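PDB 3MYR: nickel-dependent hydrogenase large subunit from Allochromatium vinosum, which catalyses the reversible oxidation of molecular hydrogen at a nickel-iron centre, passing electrons to an acceptor, and probably recycles hydrogen released by nitrogenase. Local coordinates for residues C64-G69 / P215-G220; R74-A79 / H492-E497; I91-I96 / D286-A291. One frame throughout, in Å; residues are numbered along the deposited sequence.

Contact 1: C64-G69 / P215-G220; sequences CTLVHG and PNFVVG. With NFV (Ni-Fe oxidized active center), chain N.
The loop leading into helix 67-80 runs beside the extended segment 215-220: the CA atoms of Leu66 and Pro215 lie 6.4 Å apart, as do those of Gly69 and Phe217, and no hydrogen bond joins the two backbones. Phe217 fills the space between them. Leu66, the N-cap residue, crosses it at about a right angle, with Leu66 CG 3.6 Å from Phe217 CZ and Leu66 CD1 in the ring plane at its edge. The leucine gets there because its CG is anti to the backbone N (chi1 167°), which swings the branch out to the ring. The carbonyl carbon of Gly69 lies over one face of the same ring, and Gly69 CA is 4.0 Å from Phe217 CD2; a CB on that residue would collide with the ring. Thr65 OG1 meets Pro215 CD at 3.6 Å, while OG1 also accepts a hydrogen bond from His214 N. The loop and the first helix residue also face the active centre. Cys64 SG binds the iron at 2.3 Å together with Cys558, and probably nickel too, as in this family; Val67 CG2 comes 3.5 Å from O1 of the iron-bound carbonyl. Around this core, Gln58 of helix 53-58 touches Thr65, Pro215 and Phe217, and Met95 of helix 86-112 packs on both Leu66 and Phe217.

Contact 2: R74-A79 / H492-E497; sequences RAVEDA and HWIVIE
Ala75, Val76 and Ala79 lay one side of helix 67-80 against His492, Ile494 and Ile496 of strand 488-497, the middle strand of a three-stranded antiparallel sheet, in a helix-on-sheet packing. The local axes approach to 8.1 Å and cross at -48°, so the helix moves diagonally over the strand and the fit is not uniform along it. It is close where small residues let the backbones come together: Ala75 CB rests 3.5 Å from His492 O, and Ile494 CG2 sits 3.8 Å from Ala75 O while also touching the Ala75 methyl. Ile494 holds CG1 anti to its backbone N (chi1 -175°), which carries CD1 over to the neighbouring helix position, 4.1 Å from Val76 CG2. Toward the far end the packing thins to a few methyl contacts. Ala79 CB, on a partly exposed residue, lies 4.0 Å from Ile496 CD1 and 4.2 Å from Ile494 CG2, and the nearby Asp78 and Glu497 are partly exposed as well. Trp493 and Val495 direct their side chains to the other face of the strand, where Trp493 stacks edge-to-face with Tyr346. Side chain meets side chain through carbon alone, and no hydrogen bond crosses between the segments. The polar end of His492 is instead turned away from the helix segment toward the active-centre region: ND1 is hydrogen-bonded to Tyr504 OH, and NE2 to ND1 of His68, a residue of the nickel-iron pocket.

Contact 3: I91-I96 / D286-A291; sequences IRNLMI and DLPTGA
Helix 86-112 packs here against the end of strand 281-288, one strand of a two-stranded antiparallel sheet, through Asn93 and Ile96 on the helix and Leu287 and Pro288 on the strand. The closest CA atoms, those of Asn93 and Leu287, are 5.9 Å apart, and the short axes run at 141° to each other. Leu287 CD2 is the apolar centre: it lies between the helix side chains, 3.8 Å from Ile96 CG2 and 3.8 Å from Asn93 CG, and the leucine slides past both in the opposite direction. Asn93 has CG anti to its carbonyl carbon (chi1 -75°), which brings the amide over to Leu287 and Pro288. With an alanine here the amide is gone, which is likely to open a gap beside Leu287 CD2 and leave that methyl less firmly held against the helix. Leu440 and Trp447 of helix 426-456 also touch Leu287 and Asn93 respectively. Just before the leucine, Asp286 OD2 accepts a hydrogen bond from Leu287 N at 2.6 Å, on the anti side of the carboxylate and bent at 136°. That oxygen also forms a salt bridge with Arg74, and OD1 accepts a hydrogen bond from Glu484 N; three donors around a buried carboxylate would probably stabilise its negative charge.

All three contacts are largely buried, and only contact 2 has a touching residue, Ala79, that is partly exposed. Contacts 1 and 2 use the start and the later turns of helix 67-80, and contact 3 the next helix in the chain, 86-112. Contact 1 reaches the metals directly; contacts 2 and 3 lie further out. The chemistry changes accordingly, from an aromatic ring set against leucine and glycine in contact 1, on a segment that also binds iron, to methyl packing in contact 2 and mixed apolar and polar groups in contact 3. Polar links join them: Glu77 of contact 2 accepts a hydrogen bond from Gly220 N of contact 1 and forms a salt bridge with Arg92 of contact 3.

Contact 1: C64-G69 / P215-G220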
ATOM      1  N   CYS B  64      -1.000   0.779   1.099  1.00 19.34           N
ATOM      2  CA  CYS B  64      -1.856   1.603   1.919  1.00 20.49           C
ATOM      3  C   CYS B  64      -3.311   1.315   1.416  1.00 20.81           C
ATOM      4  O   CYS B  64      -4.006   2.196   0.923  1.00 22.53           O
ATOM      5  CB  CYS B  64      -1.522   3.104   1.850  1.00 18.21           C
ATOM      6  SG  CYS B  64      -1.529   3.657   0.084  1.00 21.68           S
ATOM      7  N   THR B  65      -3.764   0.081   1.556  1.00 23.08           N
ATOM      8  CA  THR B  65      -5.152  -0.200   1.242  1.00 22.40           C
ATOM      9  C   THR B  65      -5.981   0.633   2.275  1.00 24.32           C
ATOM     10  O   THR B  65      -5.368   1.204   3.190  1.00 25.29           O
ATOM     11  CB  THR B  65      -5.448  -1.694   1.353  1.00 21.77           C
ATOM     12  OG1 THR B  65      -6.778  -1.896   0.874  1.00 23.72           O
ATOM     13  CG2 THR B  65      -5.315  -2.179   2.775  1.00 19.88           C
ATOM     14  N   LEU B  66      -7.278   0.796   2.035  1.00 20.07           N
ATOM     15  CA  LEU B  66      -8.170   1.622   2.869  1.00 21.60           C
ATOM     16  C   LEU B  66      -8.024   3.138   2.642  1.00 21.28           C
ATOM     17  O   LEU B  66      -9.021   3.857   2.579  1.00 18.91           O
ATOM     18  CB  LEU B  66      -8.118   1.183   4.381  1.00 22.18           C
ATOM     19  CG  LEU B  66      -8.747   2.143   5.419  1.00 25.26           C
ATOM     20  CD1 LEU B  66      -9.275   1.388   6.559  1.00 26.03           C
ATOM     21  CD2 LEU B  66      -7.693   3.152   5.900  1.00 23.80           C
ATOM     22  N   VAL B  67      -6.799   3.668   2.538  1.00 19.56           N
ATOM     23  CA  VAL B  67      -6.694   5.137   2.724  1.00 20.36           C
ATOM     24  C   VAL B  67      -7.299   5.946   1.569  1.00 20.38           C
ATOM     25  O   VAL B  67      -7.881   6.998   1.829  1.00 20.56           O
ATOM     26  CB  VAL B  67      -5.216   5.650   2.946  1.00 23.80           C
ATOM     27  CG1 VAL B  67      -4.584   4.867   4.141  1.00 16.72           C
ATOM     28  CG2 VAL B  67      -4.419   5.479   1.644  1.00 17.48           C
ATOM     29  N   HIS B  68      -7.237   5.436   0.329  1.00 17.01           N
ATOM     30  CA  HIS B  68      -7.925   6.143  -0.739  1.00 17.82           C
ATOM     31  C   HIS B  68      -9.443   5.930  -0.692  1.00 19.23           C
ATOM     32  O   HIS B  68     -10.143   6.747  -1.232  1.00 21.48           O
ATOM     33  CB  HIS B  68      -7.363   5.737  -2.114  1.00 16.89           C
ATOM     34  CG  HIS B  68      -5.929   6.169  -2.308  1.00 18.08           C
ATOM     35  ND1 HIS B  68      -5.577   7.461  -2.585  1.00 20.48           N
ATOM     36  CD2 HIS B  68      -4.765   5.473  -2.264  1.00 16.73           C
ATOM     37  CE1 HIS B  68      -4.252   7.565  -2.654  1.00 19.05           C
ATOM     38  NE2 HIS B  68      -3.735   6.365  -2.474  1.00 17.92           N
ATOM     39  N   GLY B  69      -9.927   4.765  -0.207  1.00 17.00           N
ATOM     40  CA  GLY B  69     -11.338   4.592   0.023  1.00 17.01           C
ATOM     41  C   GLY B  69     -11.808   5.672   0.994  1.00 18.95           C
ATOM     42  O   GLY B  69     -12.815   6.310   0.774  1.00 21.61           O
ATOM     43  N   PRO B 215     -10.688  -3.368   1.786  1.00 17.51           N
ATOM     44  CA  PRO B 215     -12.025  -3.443   2.378  1.00 15.41           C
ATOM     45  C   PRO B 215     -13.047  -2.509   1.686  1.00 18.56           C
ATOM     46  O   PRO B 215     -12.672  -1.577   0.914  1.00 16.96           O
ATOM     47  CB  PRO B 215     -11.789  -3.019   3.850  1.00 17.41           C
ATOM     48  CG  PRO B 215     -10.569  -2.114   3.751  1.00 17.29           C
ATOM     49  CD  PRO B 215      -9.680  -2.855   2.725  1.00 15.78           C
ATOM     50  N   ASN B 216     -14.328  -2.701   2.016  1.00 16.89           N
ATOM     51  CA  ASN B 216     -15.409  -1.852   1.429  1.00 18.00           C
ATOM     52  C   ASN B 216     -15.751  -0.615   2.257  1.00 18.72           C
ATOM     53  O   ASN B 216     -15.652  -0.639   3.494  1.00 17.68           O
ATOM     54  CB  ASN B 216     -16.672  -2.729   1.186  1.00 17.13           C
ATOM     55  CG  ASN B 216     -16.351  -3.883   0.209  1.00 21.70           C
ATOM     56  OD1 ASN B 216     -16.302  -5.047   0.607  1.00 22.88           O
ATOM     57  ND2 ASN B 216     -15.971  -3.533  -1.003  1.00 14.63           N
ATOM     58  N   PHE B 217     -16.222   0.419   1.566  1.00 20.28           N
ATOM     59  CA  PHE B 217     -16.596   1.678   2.203  1.00 20.14           C
ATOM     60  C   PHE B 217     -17.909   2.115   1.608  1.00 20.51           C
ATOM     61  O   PHE B 217     -18.330   1.559   0.640  1.00 17.21           O
ATOM     62  CB  PHE B 217     -15.540   2.766   1.964  1.00 19.42           C
ATOM     63  CG  PHE B 217     -14.245   2.440   2.588  1.00 23.97           C
ATOM     64  CD1 PHE B 217     -14.020   2.749   3.923  1.00 25.28           C
ATOM     65  CD2 PHE B 217     -13.318   1.643   1.886  1.00 20.47           C
ATOM     66  CE1 PHE B 217     -12.864   2.267   4.553  1.00 29.37           C
ATOM     67  CE2 PHE B 217     -12.133   1.229   2.455  1.00 26.03           C
ATOM     68  CZ  PHE B 217     -11.890   1.527   3.800  1.00 28.03           C
ATOM     69  N   VAL B 218     -18.639   3.007   2.268  1.00 20.26           N
ATOM     70  CA  VAL B 218     -19.728   3.668   1.551  1.00 21.87           C
ATOM     71  C   VAL B 218     -19.747   5.154   1.850  1.00 22.05           C
ATOM     72  O   VAL B 218     -19.434   5.594   2.987  1.00 20.22           O
ATOM     73  CB  VAL B 218     -21.158   3.174   1.903  1.00 23.71           C
ATOM     74  CG1 VAL B 218     -21.448   1.993   1.204  1.00 29.60           C
ATOM     75  CG2 VAL B 218     -21.306   2.966   3.400  1.00 18.40           C
ATOM     76  N   VAL B 219     -20.253   5.910   0.876  1.00 21.74           N
ATOM     77  CA  VAL B 219     -20.413   7.325   1.093  1.00 20.66           C
ATOM     78  C   VAL B 219     -21.560   7.526   2.095  1.00 21.91           C
ATOM     79  O   VAL B 219     -22.680   7.084   1.829  1.00 19.92           O
ATOM     80  CB  VAL B 219     -20.858   8.016  -0.219  1.00 21.00           C
ATOM     81  CG1 VAL B 219     -21.331   9.500   0.145  1.00 18.31           C
ATOM     82  CG2 VAL B 219     -19.698   7.992  -1.187  1.00 17.32           C
ATOM     83  N   GLY B 220     -21.316   8.257   3.177  1.00 21.41           N
ATOM     84  CA  GLY B 220     -22.377   8.461   4.141  1.00 22.23           C
ATOM     85  C   GLY B 220     -22.292   7.590   5.385  1.00 22.02           C
ATOM     86  O   GLY B 220     -23.104   7.736   6.294  1.00 22.71           O
TER
HETATM   87 FE   NFV N2005      -0.239   5.566  -0.018  1.00 16.26          FE
HETATM   88 NI   NFV N2005       0.504   3.013  -1.437  1.00 22.31          NI
HETATM   89  C1  NFV N2005      -1.311   6.715   0.077  1.00 19.51           C
HETATM   90  O1  NFV N2005      -2.124   7.641   0.212  1.00 13.88           O
HETATM   91  C2  NFV N2005       0.029   5.715   1.863  1.00 13.93           C
HETATM   92  N2  NFV N2005       0.169   5.814   3.035  1.00 15.96           N
HETATM   93  C3  NFV N2005       1.161   6.769  -0.395  1.00 20.92           C
HETATM   94  N3  NFV N2005       2.022   7.519  -0.656  1.00 16.89           N
HETATM   95  O4  NFV N2005       1.107   4.105  -0.026  1.00 19.96           O

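Contact 2: R74-A79 / H492-E497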
ATOM      1  N   ARG B  74     -14.863  10.596   1.936  1.00 18.56           N
ATOM      2  CA  ARG B  74     -14.803  11.926   2.604  1.00 18.67           C
ATOM      3  C   ARG B  74     -14.915  13.087   1.583  1.00 19.97           C
ATOM      4  O   ARG B  74     -15.482  14.140   1.910  1.00 18.78           O
ATOM      5  CB  ARG B  74     -13.495  12.123   3.363  1.00 19.54           C
ATOM      6  CG  ARG B  74     -13.459  11.412   4.713  1.00 20.22           C
ATOM      7  CD  ARG B  74     -12.112  11.584   5.415  1.00 20.23           C
ATOM      8  NE  ARG B  74     -12.083  10.902   6.726  1.00 16.89           N
ATOM      9  CZ  ARG B  74     -11.010  10.831   7.510  1.00 21.03           C
ATOM     10  NH1 ARG B  74      -9.878  11.378   7.111  1.00 18.98           N
ATOM     11  NH2 ARG B  74     -11.047  10.171   8.678  1.00 19.33           N
ATOM     12  N   ALA B  75     -14.376  12.889   0.362  1.00 19.32           N
ATOM     13  CA  ALA B  75     -14.434  13.947  -0.661  1.00 20.25           C
ATOM     14  C   ALA B  75     -15.870  14.134  -1.072  1.00 22.17           C
ATOM     15  O   ALA B  75     -16.354  15.292  -1.198  1.00 22.71           O
ATOM     16  CB  ALA B  75     -13.559  13.554  -1.939  1.00 18.60           C
ATOM     17  N   VAL B  76     -16.550  13.008  -1.321  1.00 20.15           N
ATOM     18  CA  VAL B  76     -17.979  13.041  -1.639  1.00 20.80           C
ATOM     19  C   VAL B  76     -18.864  13.626  -0.497  1.00 22.60           C
ATOM     20  O   VAL B  76     -19.720  14.495  -0.748  1.00 22.31           O
ATOM     21  CB  VAL B  76     -18.550  11.695  -2.135  1.00 22.11           C
ATOM     22  CG1 VAL B  76     -20.033  11.921  -2.588  1.00 19.37           C
ATOM     23  CG2 VAL B  76     -17.691  11.150  -3.349  1.00 20.64           C
ATOM     24  N   GLU B  77     -18.609  13.180   0.736  1.00 22.01           N
ATOM     25  CA  GLU B  77     -19.274  13.714   1.897  1.00 22.15           C
ATOM     26  C   GLU B  77     -18.993  15.233   2.034  1.00 24.12           C
ATOM     27  O   GLU B  77     -19.908  16.004   2.331  1.00 22.61           O
ATOM     28  CB  GLU B  77     -18.789  12.958   3.134  1.00 23.07           C
ATOM     29  CG  GLU B  77     -19.384  11.498   3.193  1.00 20.88           C
ATOM     30  CD  GLU B  77     -18.499  10.489   3.909  1.00 22.59           C
ATOM     31  OE1 GLU B  77     -17.514  10.905   4.614  1.00 21.64           O
ATOM     32  OE2 GLU B  77     -18.846   9.275   3.797  1.00 24.80           O
ATOM     33  N   ASP B  78     -17.773  15.668   1.717  1.00 22.08           N
ATOM     34  CA  ASP B  78     -17.462  17.102   1.773  1.00 23.54           C
ATOM     35  C   ASP B  78     -18.261  17.847   0.703  1.00 24.26           C
ATOM     36  O   ASP B  78     -18.837  18.901   1.001  1.00 24.74           O
ATOM     37  CB  ASP B  78     -15.939  17.350   1.605  1.00 23.01           C
ATOM     38  CG  ASP B  78     -15.556  18.799   1.851  1.00 27.21           C
ATOM     39  OD1 ASP B  78     -15.714  19.222   2.999  1.00 31.43           O
ATOM     40  OD2 ASP B  78     -15.139  19.553   0.922  1.00 27.40           O
ATOM     41  N   ALA B  79     -18.280  17.333  -0.530  1.00 22.41           N
ATOM     42  CA  ALA B  79     -18.951  18.020  -1.637  1.00 25.13           C
ATOM     43  C   ALA B  79     -20.445  18.216  -1.368  1.00 26.10           C
ATOM     44  O   ALA B  79     -21.051  19.263  -1.741  1.00 29.11           O
ATOM     45  CB  ALA B  79     -18.747  17.212  -2.942  1.00 22.28           C
ATOM     46  N   HIS B 492      -8.197  14.095  -1.963  1.00 17.25           N
ATOM     47  CA  HIS B 492      -8.864  13.829  -3.204  1.00 19.37           C
ATOM     48  C   HIS B 492      -9.748  15.040  -3.425  1.00 22.13           C
ATOM     49  O   HIS B 492     -10.602  15.329  -2.582  1.00 20.36           O
ATOM     50  CB  HIS B 492      -9.750  12.600  -3.113  1.00 17.88           C
ATOM     51  CG  HIS B 492      -8.988  11.305  -3.060  1.00 19.22           C
ATOM     52  ND1 HIS B 492      -9.587  10.091  -3.270  1.00 18.86           N
ATOM     53  CD2 HIS B 492      -7.669  11.045  -2.868  1.00 19.02           C
ATOM     54  CE1 HIS B 492      -8.682   9.129  -3.180  1.00 20.05           C
ATOM     55  NE2 HIS B 492      -7.502   9.688  -2.983  1.00 19.04           N
ATOM     56  N   TRP B 493      -9.561  15.737  -4.553  1.00 20.90           N
ATOM     57  CA  TRP B 493     -10.447  16.872  -4.843  1.00 22.28           C
ATOM     58  C   TRP B 493     -11.435  16.421  -5.920  1.00 23.12           C
ATOM     59  O   TRP B 493     -11.009  15.941  -6.979  1.00 24.28           O
ATOM     60  CB  TRP B 493      -9.609  18.027  -5.370  1.00 21.52           C
ATOM     61  CG  TRP B 493      -8.893  18.788  -4.302  1.00 19.50           C
ATOM     62  CD1 TRP B 493      -9.242  20.037  -3.828  1.00 25.62           C
ATOM     63  CD2 TRP B 493      -7.647  18.446  -3.661  1.00 19.84           C
ATOM     64  NE1 TRP B 493      -8.315  20.459  -2.914  1.00 25.34           N
ATOM     65  CE2 TRP B 493      -7.343  19.499  -2.773  1.00 21.65           C
ATOM     66  CE3 TRP B 493      -6.819  17.283  -3.659  1.00 21.71           C
ATOM     67  CZ2 TRP B 493      -6.201  19.490  -1.960  1.00 23.34           C
ATOM     68  CZ3 TRP B 493      -5.679  17.271  -2.878  1.00 19.56           C
ATOM     69  CH2 TRP B 493      -5.374  18.367  -2.019  1.00 20.99           C
ATOM     70  N   ILE B 494     -12.729  16.545  -5.660  1.00 23.23           N
ATOM     71  CA  ILE B 494     -13.734  16.069  -6.651  1.00 22.96           C
ATOM     72  C   ILE B 494     -14.605  17.238  -7.116  1.00 22.05           C
ATOM     73  O   ILE B 494     -14.993  18.097  -6.322  1.00 22.12           O
ATOM     74  CB  ILE B 494     -14.618  14.963  -6.094  1.00 22.82           C
ATOM     75  CG1 ILE B 494     -15.565  14.405  -7.164  1.00 21.95           C
ATOM     76  CG2 ILE B 494     -15.439  15.475  -4.869  1.00 21.90           C
ATOM     77  CD1 ILE B 494     -16.357  13.122  -6.663  1.00 20.71           C
ATOM     78  N   VAL B 495     -14.972  17.215  -8.384  1.00 22.94           N
ATOM     79  CA  VAL B 495     -15.931  18.157  -8.880  1.00 23.17           C
ATOM     80  C   VAL B 495     -17.033  17.362  -9.504  1.00 23.42           C
ATOM     81  O   VAL B 495     -16.773  16.503 -10.385  1.00 24.22           O
ATOM     82  CB  VAL B 495     -15.269  19.110  -9.955  1.00 22.56           C
ATOM     83  CG1 VAL B 495     -16.279  20.036 -10.602  1.00 23.55           C
ATOM     84  CG2 VAL B 495     -14.101  19.872  -9.319  1.00 23.31           C
ATOM     85  N   ILE B 496     -18.258  17.663  -9.087  1.00 23.98           N
ATOM     86  CA  ILE B 496     -19.426  16.885  -9.519  1.00 24.62           C
ATOM     87  C   ILE B 496     -20.353  17.724 -10.368  1.00 26.18           C
ATOM     88  O   ILE B 496     -20.713  18.862  -9.996  1.00 28.48           O
ATOM     89  CB  ILE B 496     -20.269  16.323  -8.334  1.00 24.36           C
ATOM     90  CG1 ILE B 496     -19.448  15.319  -7.483  1.00 23.13           C
ATOM     91  CG2 ILE B 496     -21.525  15.641  -8.855  1.00 21.44           C
ATOM     92  CD1 ILE B 496     -20.043  15.147  -6.078  1.00 23.62           C
ATOM     93  N   GLU B 497     -20.749  17.193 -11.511  1.00 25.77           N
ATOM     94  CA  GLU B 497     -21.740  17.894 -12.334  1.00 28.41           C
ATOM     95  C   GLU B 497     -22.826  16.923 -12.747  1.00 27.86           C
ATOM     96  O   GLU B 497     -22.551  15.862 -13.309  1.00 28.25           O
ATOM     97  CB  GLU B 497     -21.108  18.568 -13.590  1.00 29.37           C
ATOM     98  CG  GLU B 497     -19.954  19.505 -13.216  1.00 35.35           C
ATOM     99  CD  GLU B 497     -19.308  20.242 -14.439  1.00 49.04           C
ATOM    100  OE1 GLU B 497     -19.461  19.768 -15.579  1.00 49.64           O
ATOM    101  OE2 GLU B 497     -18.565  21.246 -14.243  1.00 51.90           O
TER

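Contact 3: I91-I96 / D286-A291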
ATOM      1  N   ILE B  91     -15.824   3.662  13.744  1.00 20.09           N
ATOM      2  CA  ILE B  91     -15.363   2.530  12.952  1.00 20.00           C
ATOM      3  C   ILE B  91     -14.280   2.944  11.923  1.00 21.17           C
ATOM      4  O   ILE B  91     -13.273   2.261  11.812  1.00 20.32           O
ATOM      5  CB  ILE B  91     -16.520   1.747  12.320  1.00 17.86           C
ATOM      6  CG1 ILE B  91     -17.269   1.014  13.459  1.00 18.44           C
ATOM      7  CG2 ILE B  91     -15.938   0.719  11.182  1.00 15.20           C
ATOM      8  CD1 ILE B  91     -18.761   0.502  13.042  1.00 16.49           C
ATOM      9  N   ARG B  92     -14.456   4.106  11.266  1.00 18.62           N
ATOM     10  CA  ARG B  92     -13.452   4.538  10.353  1.00 19.97           C
ATOM     11  C   ARG B  92     -12.123   4.810  11.080  1.00 18.95           C
ATOM     12  O   ARG B  92     -11.097   4.422  10.581  1.00 19.40           O
ATOM     13  CB  ARG B  92     -13.860   5.759   9.531  1.00 17.67           C
ATOM     14  CG  ARG B  92     -14.813   5.419   8.344  1.00 19.71           C
ATOM     15  CD  ARG B  92     -15.299   6.770   7.649  1.00 18.43           C
ATOM     16  NE  ARG B  92     -16.269   6.543   6.578  1.00 19.43           N
ATOM     17  CZ  ARG B  92     -16.795   7.517   5.841  1.00 20.31           C
ATOM     18  NH1 ARG B  92     -16.336   8.790   5.983  1.00 17.18           N
ATOM     19  NH2 ARG B  92     -17.706   7.212   4.926  1.00 19.00           N
ATOM     20  N   ASN B  93     -12.160   5.465  12.241  1.00 18.74           N
ATOM     21  CA  ASN B  93     -10.944   5.706  12.997  1.00 19.67           C
ATOM     22  C   ASN B  93     -10.248   4.395  13.335  1.00 19.73           C
ATOM     23  O   ASN B  93      -9.020   4.293  13.222  1.00 20.20           O
ATOM     24  CB  ASN B  93     -11.205   6.436  14.342  1.00 17.64           C
ATOM     25  CG  ASN B  93     -11.514   7.915  14.179  1.00 23.87           C
ATOM     26  OD1 ASN B  93     -11.881   8.593  15.180  1.00 26.23           O
ATOM     27  ND2 ASN B  93     -11.408   8.431  12.970  1.00 17.50           N
ATOM     28  N   LEU B  94     -11.008   3.432  13.864  1.00 19.06           N
ATOM     29  CA  LEU B  94     -10.444   2.131  14.197  1.00 17.33           C
ATOM     30  C   LEU B  94      -9.770   1.442  12.992  1.00 18.42           C
ATOM     31  O   LEU B  94      -8.646   0.898  13.091  1.00 18.99           O
ATOM     32  CB  LEU B  94     -11.558   1.232  14.753  1.00 19.11           C
ATOM     33  CG  LEU B  94     -11.980   1.545  16.204  1.00 21.65           C
ATOM     34  CD1 LEU B  94     -13.359   0.901  16.529  1.00 16.84           C
ATOM     35  CD2 LEU B  94     -10.896   1.024  17.202  1.00 19.81           C
ATOM     36  N   MET B  95     -10.419   1.492  11.832  1.00 18.47           N
ATOM     37  CA  MET B  95      -9.856   0.866  10.623  1.00 18.72           C
ATOM     38  C   MET B  95      -8.616   1.643  10.200  1.00 19.06           C
ATOM     39  O   MET B  95      -7.643   1.046   9.745  1.00 20.72           O
ATOM     40  CB  MET B  95     -10.910   0.878   9.507  1.00 17.03           C
ATOM     41  CG  MET B  95     -12.080  -0.072   9.799  1.00 19.58           C
ATOM     42  SD  MET B  95     -13.348  -0.053   8.476  1.00 32.27           S
ATOM     43  CE  MET B  95     -13.441   1.648   7.896  1.00 41.52           C
ATOM     44  N   ILE B  96      -8.645   2.976  10.314  1.00 18.35           N
ATOM     45  CA  ILE B  96      -7.455   3.759   9.970  1.00 20.08           C
ATOM     46  C   ILE B  96      -6.303   3.413  10.896  1.00 19.52           C
ATOM     47  O   ILE B  96      -5.203   3.131  10.441  1.00 22.15           O
ATOM     48  CB  ILE B  96      -7.721   5.302  10.005  1.00 20.97           C
ATOM     49  CG1 ILE B  96      -8.696   5.675   8.910  1.00 21.83           C
ATOM     50  CG2 ILE B  96      -6.362   6.173   9.959  1.00 17.79           C
ATOM     51  CD1 ILE B  96      -9.352   7.092   9.175  1.00 19.70           C
ATOM     52  N   ASP B 286      -5.978  14.460  10.991  1.00 24.80           N
ATOM     53  CA  ASP B 286      -6.936  13.361  10.873  1.00 24.84           C
ATOM     54  C   ASP B 286      -7.366  12.860  12.252  1.00 24.22           C
ATOM     55  O   ASP B 286      -6.776  13.249  13.256  1.00 25.47           O
ATOM     56  CB  ASP B 286      -6.309  12.191  10.106  1.00 24.07           C
ATOM     57  CG  ASP B 286      -7.359  11.375   9.330  1.00 26.20           C
ATOM     58  OD1 ASP B 286      -7.018  10.817   8.275  1.00 31.74           O
ATOM     59  OD2 ASP B 286      -8.516  11.241   9.815  1.00 26.52           O
ATOM     60  N   LEU B 287      -8.357  11.975  12.267  1.00 21.77           N
ATOM     61  CA  LEU B 287      -8.741  11.191  13.429  1.00 24.29           C
ATOM     62  C   LEU B 287      -9.499  12.025  14.468  1.00 25.14           C
ATOM     63  O   LEU B 287      -9.001  12.296  15.578  1.00 25.72           O
ATOM     64  CB  LEU B 287      -7.597  10.400  14.039  1.00 21.77           C
ATOM     65  CG  LEU B 287      -7.002   9.378  13.022  1.00 26.35           C
ATOM     66  CD1 LEU B 287      -5.616   8.948  13.561  1.00 19.56           C
ATOM     67  CD2 LEU B 287      -7.930   8.137  12.822  1.00 18.91           C
ATOM     68  N   PRO B 288     -10.738  12.396  14.114  1.00 26.12           N
ATOM     69  CA  PRO B 288     -11.566  13.226  15.033  1.00 28.22           C
ATOM     70  C   PRO B 288     -12.103  12.395  16.220  1.00 29.54           C
ATOM     71  O   PRO B 288     -12.330  11.212  16.055  1.00 30.79           O
ATOM     72  CB  PRO B 288     -12.724  13.683  14.126  1.00 26.76           C
ATOM     73  CG  PRO B 288     -12.864  12.517  13.113  1.00 26.02           C
ATOM     74  CD  PRO B 288     -11.396  12.172  12.802  1.00 25.22           C
ATOM     75  N   THR B 289     -12.292  13.006  17.394  1.00 31.35           N
ATOM     76  CA  THR B 289     -12.839  12.352  18.575  1.00 33.65           C
ATOM     77  C   THR B 289     -14.345  12.061  18.432  1.00 35.25           C
ATOM     78  O   THR B 289     -14.866  11.116  19.046  1.00 35.08           O
ATOM     79  CB  THR B 289     -12.684  13.235  19.869  1.00 35.58           C
ATOM     80  OG1 THR B 289     -13.257  14.508  19.602  1.00 37.35           O
ATOM     81  CG2 THR B 289     -11.220  13.423  20.277  1.00 32.11           C
ATOM     82  N   GLY B 290     -15.020  12.825  17.576  1.00 36.29           N
ATOM     83  CA  GLY B 290     -16.468  12.741  17.468  1.00 36.51           C
ATOM     84  C   GLY B 290     -16.931  12.547  16.039  1.00 38.43           C
ATOM     85  O   GLY B 290     -16.135  12.246  15.137  1.00 38.82           O
ATOM     86  N   ALA B 291     -18.241  12.693  15.824  1.00 38.42           N
ATOM     87  CA  ALA B 291     -18.886  12.328  14.554  1.00 36.84           C
ATOM     88  C   ALA B 291     -18.433  13.279  13.474  1.00 37.54           C
ATOM     89  O   ALA B 291     -18.145  12.850  12.337  1.00 38.38           O
ATOM     90  CB  ALA B 291     -20.422  12.350  14.692  1.00 35.10           C
TER